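Local coordinates for DNA replication licensing factor MCM related protein (Thermoplasma acidophilum, PDB 4ME3) that probably acts, as the N-terminal part of an archaeal MCM replicative helicase, in binding single-stranded DNA for ATP-driven unwinding, at residues Asn142-Leu153 with Ile181-Glu191. Sequence-based numbering, arbitrary orientation.
Sequences NAAFECSSCHGL and IFFKLRPNLSE. With ZN (zinc ion), chain B.
Phe145 packs its ring against Leu185, whose CD1 sits over one ring face 4.1 Å from the centroid and also touches Ala143 CB. Phe183 follows on the same face of the sheet: its CB meets Phe145 CD1 at 4.0 Å, and its ring runs on beside Cys147. The strands carrying these residues, 143-147 and 183-185, are antiparallel, with paired bonds between Glu146 and Lys184. Toward the zinc end of the strand, Ser148 CB stands over the centre of the Phe182 ring, 3.4 Å from the centroid, while Ser148 OG accepts the N-H of Phe182.

At the other end the chain makes a turn over 186-190 before pairing again at Asn142 and Glu191. Ser190 OG bridges this turn, taking the Ala144 N-H almost straight (2.9 Å, 177°) and donating to Arg186 O from above the carbonyl plane. With an alanine here, the Ala144 N-H would probably lose its acceptor and the turn its tie to the strand.

On the opposite face of the sheet, Glu146, extended with CG anti to its backbone N (chi1 177°), brings OE1 within 3.4 Å of Lys184 NZ and 2.6 Å of Arg186 NH1, a weak, bent hydrogen bond within a salt-bridge network. At the end of the strand Cys147, and just past it Cys150, bind zinc, with Cys169 and Cys172 completing the site: the four-cysteine zinc-binding subdomain of the MCM N-terminal domain.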
loop_
_atom_site.group_PDB
_atom_site.type_symbol
_atom_site.label_atom_id
_atom_site.label_comp_id
_atom_site.label_asym_id
_atom_site.label_seq_id
_atom_site.Cartn_x
_atom_site.Cartn_y
_atom_site.Cartn_z
ATOM N N ASN A 142 0.135 1.907 11.679
ATOM C CA ASN A 142 -0.533 1.058 12.656
ATOM C C ASN A 142 -0.688 1.840 13.952
ATOM O O ASN A 142 0.287 2.068 14.668
ATOM C CB ASN A 142 0.245 -0.235 12.891
ATOM C CG ASN A 142 -0.607 -1.312 13.535
ATOM O OD1 ASN A 142 -1.839 -1.257 13.485
ATOM N ND2 ASN A 142 0.040 -2.297 14.141
ATOM N N ALA A 143 -1.916 2.259 14.235
ATOM C CA ALA A 143 -2.182 3.172 15.344
ATOM C C ALA A 143 -2.536 2.432 16.625
ATOM O O ALA A 143 -3.433 1.592 16.641
ATOM C CB ALA A 143 -3.299 4.123 14.972
ATOM N N ALA A 144 -1.838 2.774 17.706
ATOM C CA ALA A 144 -2.124 2.221 19.024
ATOM C C ALA A 144 -3.186 3.057 19.732
ATOM O O ALA A 144 -3.033 4.267 19.871
ATOM C CB ALA A 144 -0.852 2.181 19.862
ATOM N N PHE A 145 -4.254 2.406 20.183
ATOM C CA PHE A 145 -5.315 3.082 20.925
ATOM C C PHE A 145 -5.464 2.485 22.320
ATOM O O PHE A 145 -5.602 1.273 22.472
ATOM C CB PHE A 145 -6.644 2.974 20.176
ATOM C CG PHE A 145 -6.718 3.824 18.940
ATOM C CD1 PHE A 145 -7.102 5.151 19.019
ATOM C CD2 PHE A 145 -6.409 3.294 17.699
ATOM C CE1 PHE A 145 -7.174 5.934 17.883
ATOM C CE2 PHE A 145 -6.481 4.073 16.561
ATOM C CZ PHE A 145 -6.862 5.395 16.655
ATOM N N GLU A 146 -5.446 3.341 23.337
ATOM C CA GLU A 146 -5.562 2.880 24.716
ATOM C C GLU A 146 -7.003 2.950 25.212
ATOM O O GLU A 146 -7.648 3.999 25.140
ATOM C CB GLU A 146 -4.650 3.697 25.633
ATOM C CG GLU A 146 -4.773 3.325 27.102
ATOM C CD GLU A 146 -3.809 4.092 27.986
ATOM O OE1 GLU A 146 -2.980 4.856 27.448
ATOM O OE2 GLU A 146 -3.882 3.930 29.222
ATOM N N CYS A 147 -7.497 1.822 25.714
ATOM C CA CYS A 147 -8.865 1.718 26.211
ATOM C C CYS A 147 -9.033 2.483 27.519
ATOM O O CYS A 147 -8.241 2.321 28.444
ATOM C CB CYS A 147 -9.230 0.245 26.428
ATOM S SG CYS A 147 -10.857 -0.016 27.178
ATOM N N SER A 148 -10.068 3.312 27.595
ATOM C CA SER A 148 -10.311 4.109 28.794
ATOM C C SER A 148 -10.661 3.235 29.997
ATOM O O SER A 148 -10.546 3.672 31.142
ATOM C CB SER A 148 -11.424 5.131 28.546
ATOM O OG SER A 148 -12.620 4.503 28.119
ATOM N N SER A 149 -11.077 1.999 29.738
ATOM C CA SER A 149 -11.499 1.100 30.807
ATOM C C SER A 149 -10.356 0.222 31.320
ATOM O O SER A 149 -9.963 0.327 32.481
ATOM C CB SER A 149 -12.662 0.223 30.336
ATOM O OG SER A 149 -13.131 -0.600 31.391
ATOM N N CYS A 150 -9.827 -0.641 30.457
ATOM C CA CYS A 150 -8.788 -1.586 30.861
ATOM C C CYS A 150 -7.385 -1.070 30.546
ATOM O O CYS A 150 -6.391 -1.675 30.951
ATOM C CB CYS A 150 -9.002 -2.940 30.179
ATOM S SG CYS A 150 -8.699 -2.935 28.394
ATOM N N HIS A 151 -7.310 0.039 29.817
ATOM C CA HIS A 151 -6.032 0.646 29.453
ATOM C C HIS A 151 -5.176 -0.269 28.578
ATOM O O HIS A 151 -3.971 -0.057 28.435
ATOM C CB HIS A 151 -5.265 1.065 30.709
ATOM C CG HIS A 151 -5.968 2.114 31.512
ATOM N ND1 HIS A 151 -6.221 3.378 31.022
ATOM C CD2 HIS A 151 -6.482 2.089 32.764
ATOM C CE1 HIS A 151 -6.855 4.085 31.938
ATOM N NE2 HIS A 151 -7.026 3.326 33.008
ATOM N N GLY A 152 -5.802 -1.279 27.985
ATOM C CA GLY A 152 -5.121 -2.140 27.038
ATOM C C GLY A 152 -5.011 -1.454 25.691
ATOM O O GLY A 152 -5.670 -0.440 25.453
ATOM N N LEU A 153 -4.189 -2.007 24.806
ATOM C CA LEU A 153 -3.948 -1.397 23.505
ATOM C C LEU A 153 -4.623 -2.150 22.368
ATOM O O LEU A 153 -4.416 -3.348 22.188
ATOM C CB LEU A 153 -2.448 -1.314 23.230
ATOM C CG LEU A 153 -1.647 -0.426 24.178
ATOM C CD1 LEU A 153 -0.166 -0.548 23.875
ATOM C CD2 LEU A 153 -2.104 1.022 24.070
ATOM N N ILE A 181 -17.182 3.751 26.404
ATOM C CA ILE A 181 -15.746 3.922 26.608
ATOM C C ILE A 181 -15.170 4.786 25.493
ATOM O O ILE A 181 -15.802 4.969 24.452
ATOM C CB ILE A 181 -14.995 2.573 26.630
ATOM C CG1 ILE A 181 -15.072 1.890 25.263
ATOM C CG2 ILE A 181 -15.552 1.671 27.723
ATOM C CD1 ILE A 181 -14.219 0.647 25.156
ATOM N N PHE A 182 -13.972 5.320 25.713
ATOM C CA PHE A 182 -13.291 6.107 24.691
ATOM C C PHE A 182 -11.846 5.646 24.525
ATOM O O PHE A 182 -11.250 5.086 25.447
ATOM C CB PHE A 182 -13.338 7.598 25.035
ATOM C CG PHE A 182 -12.699 7.940 26.350
ATOM C CD1 PHE A 182 -11.346 8.232 26.424
ATOM C CD2 PHE A 182 -13.452 7.976 27.512
ATOM C CE1 PHE A 182 -10.756 8.549 27.634
ATOM C CE2 PHE A 182 -12.869 8.293 28.725
ATOM C CZ PHE A 182 -11.518 8.579 28.785
ATOM N N PHE A 183 -11.290 5.883 23.342
ATOM C CA PHE A 183 -9.938 5.441 23.027
ATOM C C PHE A 183 -8.974 6.615 22.890
ATOM O O PHE A 183 -9.297 7.629 22.272
ATOM C CB PHE A 183 -9.941 4.618 21.742
ATOM C CG PHE A 183 -10.631 3.289 21.877
ATOM C CD1 PHE A 183 -9.963 2.200 22.413
ATOM C CD2 PHE A 183 -11.942 3.129 21.468
ATOM C CE1 PHE A 183 -10.593 0.977 22.539
ATOM C CE2 PHE A 183 -12.578 1.906 21.591
ATOM C CZ PHE A 183 -11.901 0.830 22.127
ATOM N N LYS A 184 -7.791 6.464 23.474
ATOM C CA LYS A 184 -6.757 7.491 23.418
ATOM C C LYS A 184 -5.622 7.051 22.502
ATOM O O LYS A 184 -4.963 6.053 22.766
ATOM C CB LYS A 184 -6.208 7.756 24.821
ATOM C CG LYS A 184 -5.114 8.814 24.875
ATOM C CD LYS A 184 -4.640 9.061 26.301
ATOM C CE LYS A 184 -3.708 7.958 26.779
ATOM N NZ LYS A 184 -3.264 8.154 28.189
ATOM N N LEU A 185 -5.398 7.802 21.426
ATOM C CA LEU A 185 -4.308 7.512 20.502
ATOM C C LEU A 185 -2.960 7.657 21.206
ATOM O O LEU A 185 -2.722 8.632 21.920
ATOM C CB LEU A 185 -4.379 8.449 19.289
ATOM C CG LEU A 185 -3.317 8.265 18.197
ATOM C CD1 LEU A 185 -3.467 6.921 17.503
ATOM C CD2 LEU A 185 -3.399 9.398 17.185
ATOM N N ARG A 186 -2.087 6.675 21.001
ATOM C CA ARG A 186 -0.758 6.671 21.602
ATOM C C ARG A 186 0.308 6.647 20.509
ATOM O O ARG A 186 0.791 5.580 20.132
ATOM C CB ARG A 186 -0.590 5.444 22.496
ATOM C CG ARG A 186 -1.633 5.321 23.590
ATOM C CD ARG A 186 -1.443 6.384 24.659
ATOM N NE ARG A 186 -0.099 6.341 25.227
ATOM C CZ ARG A 186 0.306 5.455 26.130
ATOM N NH1 ARG A 186 -0.526 4.522 26.579
ATOM N NH2 ARG A 186 1.551 5.497 26.586
ATOM N N PRO A 187 0.683 7.829 20.002
ATOM C CA PRO A 187 1.627 7.923 18.880
ATOM C C PRO A 187 2.965 7.232 19.145
ATOM O O PRO A 187 3.517 6.596 18.248
ATOM C CB PRO A 187 1.828 9.434 18.719
ATOM C CG PRO A 187 0.605 10.046 19.307
ATOM C CD PRO A 187 0.228 9.156 20.449
ATOM N N ASN A 188 3.485 7.345 20.361
ATOM C CA ASN A 188 4.797 6.783 20.660
ATOM C C ASN A 188 4.808 5.253 20.662
ATOM O O ASN A 188 5.873 4.641 20.624
ATOM C CB ASN A 188 5.326 7.328 21.989
ATOM C CG ASN A 188 5.585 8.821 21.939
ATOM O OD1 ASN A 188 5.642 9.415 20.861
ATOM N ND2 ASN A 188 5.749 9.437 23.104
ATOM N N LEU A 189 3.625 4.644 20.697
ATOM C CA LEU A 189 3.502 3.189 20.645
ATOM C C LEU A 189 2.979 2.727 19.286
ATOM O O LEU A 189 2.685 1.546 19.088
ATOM C CB LEU A 189 2.559 2.697 21.742
ATOM C CG LEU A 189 3.030 2.923 23.178
ATOM C CD1 LEU A 189 1.906 2.628 24.151
ATOM C CD2 LEU A 189 4.241 2.057 23.480
ATOM N N SER A 190 2.861 3.667 18.357
ATOM C CA SER A 190 2.324 3.379 17.039
ATOM C C SER A 190 3.452 3.251 16.025
ATOM O O SER A 190 4.585 3.662 16.283
ATOM C CB SER A 190 1.366 4.492 16.609
ATOM O OG SER A 190 0.310 4.650 17.544
ATOM N N GLU A 191 3.135 2.679 14.870
ATOM C CA GLU A 191 4.099 2.579 13.784
ATOM C C GLU A 191 3.796 3.598 12.695
ATOM O O GLU A 191 2.668 3.697 12.223
ATOM C CB GLU A 191 4.100 1.166 13.200
ATOM C CG GLU A 191 4.821 0.154 14.074
ATOM C CD GLU A 191 6.256 0.560 14.360
ATOM O OE1 GLU A 191 7.065 0.585 13.406
ATOM O OE2 GLU A 191 6.573 0.863 15.532
HETATM ZN ZN ZN B . -10.565 -2.337 27.215
#